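Putative laminarinase (Phanerochaete chrysosporium, PDB 2W39) probably hydrolyses the glycosidic bonds of beta-glucans such as laminarin and lichenin, as a secreted fungal glycoside hydrolase of family 16. Local coordinates at residues 43-48 with 52-57; 109-114 with 155-160; 120-125 with 261-266; 1-6 with 80-85. One frame throughout, in Å; residues are numbered along the deposited sequence. Where two conformers were deposited one is given.

Interaction 1: residues 43-48 with 52-57. With NAG (2-acetamido-2-deoxy-beta-D-glucopyranose), chain C.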
# COMPACT_ATOMS: atom_id res chain seq x y z
N ASN A 43 19.95 1.18 8.81
CA ASN A 43 19.81 0.73 7.42
C ASN A 43 18.47 0.06 7.14
O ASN A 43 18.37 -0.86 6.32
CB ASN A 43 21.00 -0.12 6.97
CG ASN A 43 21.22 -0.08 5.45
OD1 ASN A 43 20.83 0.88 4.77
ND2 ASN A 43 21.85 -1.14 4.93
N LEU A 44 17.44 0.54 7.83
CA LEU A 44 16.08 0.10 7.53
C LEU A 44 15.47 0.92 6.40
O LEU A 44 14.52 0.48 5.74
CB LEU A 44 15.21 0.19 8.78
CG LEU A 44 15.75 -0.65 9.95
CD1 LEU A 44 14.87 -0.48 11.14
CD2 LEU A 44 15.90 -2.13 9.58
N THR A 45 15.99 2.12 6.20
CA THR A 45 15.68 2.92 5.03
C THR A 45 17.00 3.19 4.34
O THR A 45 17.98 3.59 4.99
CB THR A 45 15.01 4.23 5.42
OG1 THR A 45 13.74 3.91 5.98
CG2 THR A 45 14.81 5.19 4.23
N TYR A 46 17.02 2.97 3.03
CA TYR A 46 18.21 3.19 2.21
C TYR A 46 17.69 3.91 0.98
O TYR A 46 16.81 3.40 0.30
CB TYR A 46 18.82 1.83 1.86
CG TYR A 46 20.00 1.89 0.92
CD1 TYR A 46 21.27 2.20 1.40
CD2 TYR A 46 19.85 1.62 -0.44
CE1 TYR A 46 22.36 2.25 0.55
CE2 TYR A 46 20.94 1.67 -1.30
CZ TYR A 46 22.19 1.99 -0.79
OH TYR A 46 23.29 2.05 -1.61
N ALA A 47 18.21 5.11 0.70
CA ALA A 47 17.59 5.99 -0.33
C ALA A 47 18.68 6.70 -1.11
O ALA A 47 19.16 7.78 -0.70
CB ALA A 47 16.63 7.00 0.31
N SER A 48 19.07 6.09 -2.23
CA SER A 48 20.22 6.53 -3.03
C SER A 48 20.19 5.98 -4.47
O SER A 48 19.75 4.85 -4.72
CB SER A 48 21.51 6.11 -2.34
OG SER A 48 22.64 6.78 -2.88
N LEU A 52 14.87 3.20 -3.54
CA LEU A 52 14.47 3.36 -2.15
C LEU A 52 14.19 1.97 -1.60
O LEU A 52 13.34 1.25 -2.15
CB LEU A 52 13.21 4.22 -2.05
CG LEU A 52 12.61 4.37 -0.66
CD1 LEU A 52 13.44 5.27 0.21
CD2 LEU A 52 11.14 4.84 -0.71
N ILE A 53 14.89 1.61 -0.54
CA ILE A 53 14.59 0.39 0.20
C ILE A 53 14.00 0.76 1.55
O ILE A 53 14.53 1.63 2.27
CB ILE A 53 15.87 -0.45 0.46
CG1 ILE A 53 16.63 -0.78 -0.82
CG2 ILE A 53 15.57 -1.69 1.33
CD1 ILE A 53 15.83 -1.55 -1.78
N LEU A 54 12.88 0.10 1.89
CA LEU A 54 12.24 0.23 3.20
C LEU A 54 12.12 -1.19 3.71
O LEU A 54 11.48 -2.01 3.06
CB LEU A 54 10.83 0.83 3.09
CG LEU A 54 10.74 2.18 2.37
CD1 LEU A 54 9.29 2.54 2.14
CD2 LEU A 54 11.49 3.30 3.14
N ARG A 55 12.74 -1.50 4.84
CA ARG A 55 12.85 -2.90 5.27
C ARG A 55 12.61 -3.09 6.76
O ARG A 55 12.73 -2.17 7.56
CB ARG A 55 14.22 -3.49 4.89
CG ARG A 55 15.41 -2.73 5.48
CD ARG A 55 16.71 -3.54 5.57
NE ARG A 55 17.23 -3.99 4.28
CZ ARG A 55 18.06 -3.32 3.47
NH1 ARG A 55 18.43 -3.93 2.37
NH2 ARG A 55 18.50 -2.06 3.72
N ALA A 56 12.29 -4.34 7.11
CA ALA A 56 12.28 -4.82 8.48
C ALA A 56 13.68 -5.14 8.98
O ALA A 56 14.54 -5.55 8.22
CB ALA A 56 11.47 -6.10 8.54
N ASP A 57 13.87 -5.00 10.28
CA ASP A 57 15.03 -5.60 10.94
C ASP A 57 15.02 -7.11 10.68
O ASP A 57 14.00 -7.79 10.92
CB ASP A 57 14.92 -5.27 12.44
CG ASP A 57 15.97 -5.96 13.31
OD1 ASP A 57 16.23 -7.16 13.11
OD2 ASP A 57 16.47 -5.28 14.24
C1 NAG C . 22.19 -1.04 3.52
C2 NAG C . 23.55 -1.74 3.32
C3 NAG C . 23.86 -1.98 1.84
C4 NAG C . 22.66 -2.53 1.08
C5 NAG C . 21.44 -1.64 1.34
C6 NAG C . 20.21 -2.11 0.55
C7 NAG C . 25.55 -1.29 4.73
C8 NAG C . 26.58 -0.25 5.07
N2 NAG C . 24.61 -0.90 3.88
O3 NAG C . 24.95 -2.87 1.69
O4 NAG C . 22.95 -2.55 -0.30
O5 NAG C . 21.18 -1.66 2.74
O6 NAG C . 19.81 -3.40 0.95
O7 NAG C . 25.63 -2.42 5.23

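Interaction 2: residues 109-114 with 155-160. With BGC (beta-D-glucopyranose), chain B.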
# COMPACT_ATOMS: atom_id res chain seq x y z
N ASP A 109 -8.45 12.77 10.68
CA ASP A 109 -9.91 12.69 10.80
C ASP A 109 -10.47 11.33 10.36
O ASP A 109 -11.65 11.23 10.02
CB ASP A 109 -10.59 13.84 10.06
CG ASP A 109 -10.34 13.83 8.58
OD1 ASP A 109 -9.68 12.91 8.02
OD2 ASP A 109 -10.86 14.79 7.94
N TRP A 110 -9.65 10.29 10.43
CA TRP A 110 -10.03 8.97 9.94
C TRP A 110 -11.30 8.48 10.66
O TRP A 110 -11.41 8.62 11.88
CB TRP A 110 -8.86 7.99 10.16
CG TRP A 110 -9.07 6.67 9.47
CD1 TRP A 110 -8.60 6.32 8.23
CD2 TRP A 110 -9.81 5.54 9.95
NE1 TRP A 110 -9.01 5.04 7.91
CE2 TRP A 110 -9.75 4.54 8.95
CE3 TRP A 110 -10.53 5.28 11.12
CZ2 TRP A 110 -10.36 3.29 9.09
CZ3 TRP A 110 -11.13 4.03 11.27
CH2 TRP A 110 -11.06 3.07 10.25
N PRO A 111 -12.26 7.88 9.94
CA PRO A 111 -12.27 7.55 8.51
C PRO A 111 -12.92 8.63 7.64
O PRO A 111 -13.15 8.39 6.46
CB PRO A 111 -13.17 6.31 8.49
CG PRO A 111 -14.21 6.64 9.51
CD PRO A 111 -13.48 7.37 10.61
N ASN A 112 -13.23 9.79 8.23
CA ASN A 112 -14.05 10.78 7.54
C ASN A 112 -13.36 11.50 6.40
O ASN A 112 -14.03 12.10 5.57
CB ASN A 112 -14.58 11.80 8.54
CG ASN A 112 -15.54 11.19 9.53
OD1 ASN A 112 -16.14 10.16 9.26
ND2 ASN A 112 -15.67 11.81 10.69
N GLY A 113 -12.03 11.45 6.35
CA GLY A 113 -11.29 11.97 5.20
C GLY A 113 -10.96 10.91 4.17
O GLY A 113 -10.26 11.19 3.19
N GLY A 114 -11.45 9.69 4.39
CA GLY A 114 -11.27 8.60 3.47
C GLY A 114 -9.94 7.88 3.64
O GLY A 114 -9.01 8.35 4.31
N CYS A 155 -18.49 0.66 1.74
CA CYS A 155 -17.20 1.26 2.12
C CYS A 155 -17.19 1.83 3.53
O CYS A 155 -16.12 2.14 4.05
CB CYS A 155 -16.81 2.38 1.15
SG CYS A 155 -16.97 2.01 -0.61
N ASP A 156 -18.38 2.02 4.11
CA ASP A 156 -18.53 2.66 5.41
C ASP A 156 -18.02 1.75 6.51
O ASP A 156 -18.62 0.70 6.79
CB ASP A 156 -20.03 2.95 5.64
CG ASP A 156 -20.35 3.45 7.04
OD1 ASP A 156 -19.44 3.98 7.73
OD2 ASP A 156 -21.53 3.34 7.43
N VAL A 157 -16.94 2.17 7.17
CA VAL A 157 -16.31 1.31 8.18
C VAL A 157 -17.21 1.06 9.40
O VAL A 157 -17.04 0.07 10.10
CB VAL A 157 -14.95 1.85 8.64
CG1 VAL A 157 -14.01 2.04 7.45
CG2 VAL A 157 -15.12 3.16 9.36
N ASN A 158 -18.17 1.97 9.62
CA ASN A 158 -19.09 1.91 10.75
C ASN A 158 -20.15 0.83 10.61
O ASN A 158 -20.78 0.43 11.61
CB ASN A 158 -19.76 3.29 10.93
CG ASN A 158 -18.75 4.43 11.10
OD1 ASN A 158 -18.67 5.35 10.27
ND2 ASN A 158 -17.99 4.38 12.19
N THR A 159 -20.39 0.38 9.38
CA THR A 159 -21.47 -0.58 9.10
C THR A 159 -21.04 -1.81 8.28
O THR A 159 -21.87 -2.70 8.01
CB THR A 159 -22.69 0.10 8.41
OG1 THR A 159 -22.28 0.68 7.16
CG2 THR A 159 -23.34 1.18 9.30
N ASP A 160 -19.73 -1.92 8.00
CA ASP A 160 -19.14 -3.12 7.37
C ASP A 160 -18.18 -3.93 8.27
O ASP A 160 -17.98 -5.13 8.06
CB ASP A 160 -18.51 -2.82 5.99
CG ASP A 160 -17.28 -1.89 6.06
OD1 ASP A 160 -16.57 -1.86 7.08
OD2 ASP A 160 -17.02 -1.20 5.05
C2 BGC B . -6.67 1.92 11.47
C3 BGC B . -7.31 3.18 12.05
C4 BGC B . -6.46 4.42 11.81
C5 BGC B . -6.08 4.54 10.33
C6 BGC B . -5.10 5.67 10.05
C1 BGC B . -6.32 2.14 10.00
O2 BGC B . -7.60 0.83 11.58
O3 BGC B . -7.51 3.01 13.46
O4 BGC B . -7.20 5.58 12.22
O5 BGC B . -5.48 3.31 9.91
O6 BGC B . -3.79 5.38 10.56

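Interaction 3: residues 120-125 with 261-266. With BGC (beta-D-glucopyranose), chain D; LGC (D-glucono-1,5-lactone), chain E.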
# COMPACT_ATOMS: atom_id res chain seq x y z
N GLU A 120 -1.94 -3.82 -0.82
CA GLU A 120 -2.13 -4.31 0.55
C GLU A 120 -2.41 -5.79 0.57
O GLU A 120 -3.18 -6.30 -0.25
CB GLU A 120 -3.33 -3.61 1.22
CG GLU A 120 -3.32 -3.83 2.74
CD GLU A 120 -4.52 -3.26 3.46
OE1 GLU A 120 -5.51 -2.85 2.81
OE2 GLU A 120 -4.47 -3.23 4.71
N GLY A 121 -1.82 -6.49 1.54
CA GLY A 121 -2.18 -7.87 1.82
C GLY A 121 -1.46 -8.32 3.06
O GLY A 121 -0.82 -7.53 3.75
N VAL A 122 -1.61 -9.62 3.36
CA VAL A 122 -1.01 -10.19 4.55
C VAL A 122 -0.47 -11.58 4.28
O VAL A 122 -1.03 -12.33 3.47
CB VAL A 122 -2.03 -10.28 5.73
CG1 VAL A 122 -2.53 -8.91 6.13
CG2 VAL A 122 -3.20 -11.20 5.39
N ASN A 123 0.60 -11.92 4.99
CA ASN A 123 1.07 -13.31 5.06
C ASN A 123 1.26 -13.94 3.70
O ASN A 123 0.99 -15.14 3.53
CB ASN A 123 0.11 -14.15 5.91
CG ASN A 123 -0.02 -13.61 7.32
OD1 ASN A 123 0.98 -13.21 7.92
ND2 ASN A 123 -1.23 -13.61 7.87
N ASP A 124 1.75 -13.15 2.74
CA ASP A 124 2.06 -13.64 1.39
C ASP A 124 0.84 -14.10 0.59
O ASP A 124 0.98 -14.77 -0.42
CB ASP A 124 3.16 -14.73 1.44
CG ASP A 124 4.46 -14.22 2.00
OD1 ASP A 124 4.78 -13.03 1.81
OD2 ASP A 124 5.19 -15.02 2.64
N GLN A 125 -0.36 -13.73 1.03
CA GLN A 125 -1.57 -14.22 0.38
C GLN A 125 -2.01 -13.36 -0.79
O GLN A 125 -2.74 -12.38 -0.63
CB GLN A 125 -2.70 -14.37 1.39
CG GLN A 125 -2.38 -15.32 2.52
CD GLN A 125 -2.03 -16.70 2.02
OE1 GLN A 125 -2.90 -17.43 1.54
NE2 GLN A 125 -0.76 -17.07 2.11
N ALA A 261 -5.12 -15.64 14.31
CA ALA A 261 -4.66 -17.02 14.17
C ALA A 261 -5.24 -17.73 12.95
O ALA A 261 -4.51 -18.39 12.22
CB ALA A 261 -4.95 -17.80 15.43
N SER A 262 -6.53 -17.55 12.70
CA SER A 262 -7.15 -18.22 11.56
C SER A 262 -6.51 -17.80 10.24
O SER A 262 -6.35 -18.60 9.32
CB SER A 262 -8.66 -17.99 11.55
OG SER A 262 -8.98 -16.63 11.30
N ILE A 263 -6.13 -16.52 10.16
CA ILE A 263 -5.55 -15.93 8.97
C ILE A 263 -4.07 -16.33 8.84
O ILE A 263 -3.64 -16.80 7.80
CB ILE A 263 -5.76 -14.38 8.99
CG1 ILE A 263 -7.27 -14.09 9.01
CG2 ILE A 263 -5.06 -13.68 7.82
CD1 ILE A 263 -7.64 -12.62 9.11
N PHE A 264 -3.31 -16.18 9.92
CA PHE A 264 -1.89 -16.51 9.95
C PHE A 264 -1.67 -18.00 9.73
O PHE A 264 -0.93 -18.40 8.83
CB PHE A 264 -1.30 -16.03 11.28
CG PHE A 264 0.18 -16.26 11.43
CD1 PHE A 264 1.10 -15.40 10.81
CD2 PHE A 264 0.66 -17.28 12.24
CE1 PHE A 264 2.47 -15.59 10.97
CE2 PHE A 264 2.02 -17.48 12.40
CZ PHE A 264 2.94 -16.64 11.77
N ASN A 265 -2.31 -18.84 10.55
CA ASN A 265 -2.19 -20.28 10.37
C ASN A 265 -2.84 -20.77 9.08
O ASN A 265 -2.36 -21.73 8.47
CB ASN A 265 -2.74 -21.05 11.58
CG ASN A 265 -1.98 -20.77 12.86
OD1 ASN A 265 -0.73 -20.68 12.87
ND2 ASN A 265 -2.71 -20.63 13.95
N GLY A 266 -3.91 -20.09 8.66
CA GLY A 266 -4.60 -20.40 7.41
C GLY A 266 -3.71 -20.23 6.19
O GLY A 266 -3.93 -20.87 5.15
C2 BGC D . -6.63 -0.24 7.49
C3 BGC D . -5.62 0.78 8.01
C4 BGC D . -4.22 0.26 7.75
C5 BGC D . -4.03 0.26 6.24
C6 BGC D . -2.61 -0.15 5.85
C1 BGC D . -6.25 -0.92 6.16
O1 BGC D . -6.37 -2.35 6.30
O2 BGC D . -7.92 0.38 7.36
O3 BGC D . -5.82 1.05 9.41
O4 BGC D . -3.23 1.08 8.38
O5 BGC D . -4.95 -0.63 5.60
O6 BGC D . -2.51 -1.58 5.87
C1 LGC E . -6.48 -0.44 6.31
C2 LGC E . -6.73 0.16 7.66
O5 LGC E . -5.21 -0.30 5.60
O1 LGC E . -7.36 -1.09 5.77
O2 LGC E . -7.92 0.97 7.64
C3 LGC E . -5.51 0.96 8.14
O3 LGC E . -5.56 1.13 9.56
C4 LGC E . -4.22 0.25 7.73
O4 LGC E . -3.09 0.82 8.37
C5 LGC E . -4.10 0.38 6.21
C6 LGC E . -2.82 -0.17 5.60
O6 LGC E . -2.59 -1.55 5.96
O HOH W 1 -3.11 -14.94 5.86

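Interaction 4: residues 1-6 with 80-85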
# COMPACT_ATOMS: atom_id res chain seq x y z
N ALA A 1 -8.41 11.61 -18.01
CA ALA A 1 -8.04 13.06 -18.09
C ALA A 1 -6.53 13.25 -18.23
O ALA A 1 -5.74 12.35 -17.97
CB ALA A 1 -8.57 13.83 -16.87
N THR A 2 -6.14 14.46 -18.64
CA THR A 2 -4.73 14.84 -18.75
C THR A 2 -4.26 15.47 -17.45
O THR A 2 -4.94 16.31 -16.86
CB THR A 2 -4.51 15.81 -19.94
OG1 THR A 2 -4.85 15.14 -21.15
CG2 THR A 2 -3.07 16.26 -20.03
N TYR A 3 -3.09 15.03 -17.00
CA TYR A 3 -2.49 15.55 -15.77
C TYR A 3 -1.03 15.83 -16.04
O TYR A 3 -0.44 15.31 -17.01
CB TYR A 3 -2.60 14.54 -14.61
CG TYR A 3 -3.98 14.09 -14.24
CD1 TYR A 3 -4.66 14.67 -13.17
CD2 TYR A 3 -4.60 13.04 -14.91
CE1 TYR A 3 -5.92 14.24 -12.80
CE2 TYR A 3 -5.87 12.60 -14.54
CZ TYR A 3 -6.51 13.22 -13.49
OH TYR A 3 -7.77 12.81 -13.10
N HIS A 4 -0.42 16.60 -15.15
CA HIS A 4 0.98 17.00 -15.31
C HIS A 4 1.73 16.75 -14.02
O HIS A 4 1.16 16.81 -12.92
CB HIS A 4 1.09 18.47 -15.74
CG HIS A 4 0.42 18.71 -17.05
ND1 HIS A 4 -0.89 19.12 -17.16
CD2 HIS A 4 0.86 18.49 -18.31
CE1 HIS A 4 -1.22 19.19 -18.44
NE2 HIS A 4 -0.17 18.82 -19.16
N LEU A 5 3.02 16.51 -14.14
CA LEU A 5 3.84 16.13 -13.00
C LEU A 5 3.76 17.16 -11.89
O LEU A 5 3.89 18.37 -12.14
CB LEU A 5 5.28 15.95 -13.46
CG LEU A 5 6.24 15.27 -12.52
CD1 LEU A 5 5.80 13.83 -12.19
CD2 LEU A 5 7.63 15.30 -13.15
N GLU A 6 3.57 16.67 -10.67
CA GLU A 6 3.51 17.48 -9.46
C GLU A 6 4.69 17.15 -8.53
O GLU A 6 5.25 18.05 -7.90
CB GLU A 6 2.15 17.23 -8.76
CG GLU A 6 1.94 17.90 -7.42
CD GLU A 6 1.96 19.41 -7.46
OE1 GLU A 6 1.79 20.02 -8.53
OE2 GLU A 6 2.13 20.01 -6.38
N TYR A 80 -2.99 15.52 -1.08
CA TYR A 80 -3.51 15.44 -2.44
C TYR A 80 -5.01 15.22 -2.41
O TYR A 80 -5.53 14.53 -1.55
CB TYR A 80 -2.83 14.29 -3.23
CG TYR A 80 -1.33 14.45 -3.24
CD1 TYR A 80 -0.71 15.29 -4.16
CD2 TYR A 80 -0.53 13.81 -2.29
CE1 TYR A 80 0.65 15.50 -4.14
CE2 TYR A 80 0.83 14.01 -2.26
CZ TYR A 80 1.43 14.84 -3.20
OH TYR A 80 2.79 15.03 -3.16
N THR A 81 -5.69 15.79 -3.41
CA THR A 81 -7.12 15.57 -3.61
C THR A 81 -7.29 14.88 -4.97
O THR A 81 -7.11 13.67 -5.06
CB THR A 81 -7.95 16.86 -3.44
OG1 THR A 81 -7.48 17.85 -4.37
CG2 THR A 81 -7.83 17.39 -2.00
N THR A 82 -7.63 15.64 -6.02
CA THR A 82 -7.68 15.08 -7.37
C THR A 82 -6.26 14.96 -7.91
O THR A 82 -5.52 15.95 -8.00
CB THR A 82 -8.56 15.95 -8.26
OG1 THR A 82 -9.90 15.83 -7.78
CG2 THR A 82 -8.48 15.51 -9.71
N HIS A 83 -5.84 13.72 -8.20
CA HIS A 83 -4.47 13.48 -8.59
C HIS A 83 -4.34 12.07 -9.13
O HIS A 83 -5.26 11.26 -9.01
CB HIS A 83 -3.51 13.66 -7.40
CG HIS A 83 -3.59 12.57 -6.36
ND1 HIS A 83 -4.69 12.41 -5.53
CD2 HIS A 83 -2.69 11.64 -5.97
CE1 HIS A 83 -4.46 11.41 -4.70
NE2 HIS A 83 -3.25 10.92 -4.95
N VAL A 84 -3.16 11.81 -9.71
CA VAL A 84 -2.75 10.45 -10.05
C VAL A 84 -1.43 10.16 -9.35
O VAL A 84 -0.52 10.98 -9.39
CB VAL A 84 -2.57 10.26 -11.58
CG1 VAL A 84 -2.19 8.84 -11.91
CG2 VAL A 84 -3.86 10.64 -12.31
N ALA A 85 -1.33 8.99 -8.72
CA ALA A 85 -0.07 8.55 -8.09
C ALA A 85 0.37 7.26 -8.76
O ALA A 85 -0.43 6.33 -8.92
CB ALA A 85 -0.27 8.32 -6.57

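Interaction 1: residues 43-48 with 52-57
Ile53 N donates to Tyr46 O at 2.8 Å in a nearly straight bond (171°), and Arg55 N to Leu44 O, also 2.8 Å, continues the pairing. The strands run antiparallel as a hairpin, with Tyr46 and Ile53 a hydrogen-bonded pair. Above them Asn43 carries the N-linked sugar through ND2. It follows helix 36-41 in a Schellman motif, and its positive phi suits an asparagine. Tyr46 supplies a flat floor for the same sugar, with NAG C5 3.7 Å above the centre of its ring. A serine here would probably leave that side of the sugar without its aromatic support and the glycan freer to swing. Arg55 was modelled in two conformers. In the one described, CG stands between the backbone N and the carbonyl carbon (chi1 58°) and the chain bends again at chi3, which lays the guanidinium over Ile53 CG2 and points NH2 at Asn43 O and NAG O5; its detail is doubtful, because NH1 falls too close to the sugar. On the face opposite the sugar, small Ala47 CB meets Leu52 CD1 at 3.6 Å. That face is inward: Leu54 packs on Val72 and Ile74 of strand 69-76, Thr45 and Ala47 touch Leu15 of helix 14-17, and strand 51-55 bonds along its other edge to strand 288-297.

Interaction 2: residues 109-114 with 155-160
A small apolar surface contact joins the loop between strands 98-105 and 115-120, beside the sugar cleft, to the short helix 157-160: Val157 rests against Pro111 and the six-membered end of the Trp110 indole. Val157 CG2 touches both rings, Pro111 CG at 3.6 Å and Trp110 CH2 at 4.2 Å, while Val157 CG1 reaches Trp110 CZ2, also at 4.2 Å. A beta-branched residue suits this, being broad close to the backbone. The peptide bond before Pro111 is cis, which folds the proline back under the indole, its CB 3.7 Å from the plane and over the ring centre. The opposite indole face carries the glucose, whose O4 sits 3.1 Å above the plane toward the rim. Such an aromatic platform is a usual feature of glycoside hydrolase clefts, here in the beta-sandwich of family 16. Trp110 NE1 is hydrogen-bonded to Glu115 OE1, which helps to hold the indole in its rotation. An alanine in place of Trp110 would probably leave the glucose without its aromatic surface and the Val157 methyls without their indole neighbour. The helix bearing Val157 starts at Asp156, an N-cap residue: its OD1 accepts from Asn158 N at 3.0 Å, while OD2 accepts from Thr159 OG1 at 2.8 Å.

Interaction 3: residues 120-125 with 261-266
Ile263, in helix 261-266, is the first residue of that segment to meet the loop, which forms a type I' beta turn from Val122 to Gln125 just after strand 115-120 of the family 16 beta-sandwich. At the start of this loop Glu120 OE2 lies beside the sugar site, which holds either glucose or the lactone, and is hydrogen-bonded to Trp99 NE1. The CG2 branch of Ile263 does the touching, lying 3.9 Å from Val122 CG2 with the two side chains crossing at about a right angle. Two branched aliphatic residues suit a spot that Trp257 also covers. The backbone of Ile263 adds a polar link: a water donates to Ile263 O at 2.7 Å and accepts from Asn123 ND2 at 3.1 Å. ND2 also donates to Ala258 O, and Asn123 OD1 accepts from Gly97 N, so both ends of this buried amide are satisfied and its rotation is fixed. Asparagine fits the position doubly, since it tolerates the positive phi of a type I' turn. The backbone Asn123 O accepts from Gln125 NE2 at 3.0 Å in a nearly straight bond (169°), which braces the turn from within. Phe264 comes next along the helix. Its CG stands anti to the backbone N (chi1 -178°), which sends the ring past the amide and in among Cys269, Cys273 and Tyr276. Its CA lies 3.6 Å from Asn123 ND2, and Asn123 OD1 meets the ring edge at Phe264 CD1, also 3.6 Å, with amide and ring planes 74° apart.

Interaction 4: residues 1-6 with 80-85
The Tyr3 ring takes Val84 CG2 on one face and Thr82 CG2 at its edge. The valine methyl sits 3.7 Å from the ring centroid, 15° off the normal, a CH-pi contact in which CG2 is 3.6 Å from Tyr3 CE2. Val84 turns CG1 anti to its backbone N (chi1 -178°), and this leaves CG2 as the branch that meets the ring. The Thr82 methyl is looser, 4.2 Å from Tyr3 CE1. A tyrosine suits this place because its faces are apolar while its hydroxyl can still bond at the far end, here with Glu190 OE2. A second ring, that of Tyr80, receives the aliphatic part of Glu6 at its edge, Glu6 CG standing 4.3 Å from Tyr80 CE1. The polar ends of this pair are used nearby, Glu6 in a salt bridge with Lys78 and Tyr80 OH with Asp7. The His83 imidazole has Tyr80 CB 3.5 Å above its centre, and ND1 donates to Thr81 O at 2.8 Å, with that oxygen in the ring plane, so the loop leading into strand 83-89 is braced by its own side chain. Strands 2-9 and 83-89 both pair with strand 288-297, and Tyr3 also touches Tyr297 of that strand. All three belong to one antiparallel sheet of the beta-sandwich fold of family 16.

From the N terminus, strand 2-9 opens interaction 4, which closes at residues 80-85. Interaction 1, the hairpin of 43-48 with 52-57, lies wholly within that span. Both reach the same antiparallel sheet, through its strand 288-297, though their centres stand about 27 Å apart. After interaction 4 has closed, interactions 2 and 3 begin in turn, at 109-114 and 120-125, on loops at the two ends of strand 115-120. They cross along the chain, since 155-160 completes interaction 2 before 261-266 completes interaction 3. Interactions 2 and 3 join helices 157-160 and 261-266 to loops near the bound sugars, while interactions 1 and 4 lie in the other sheet.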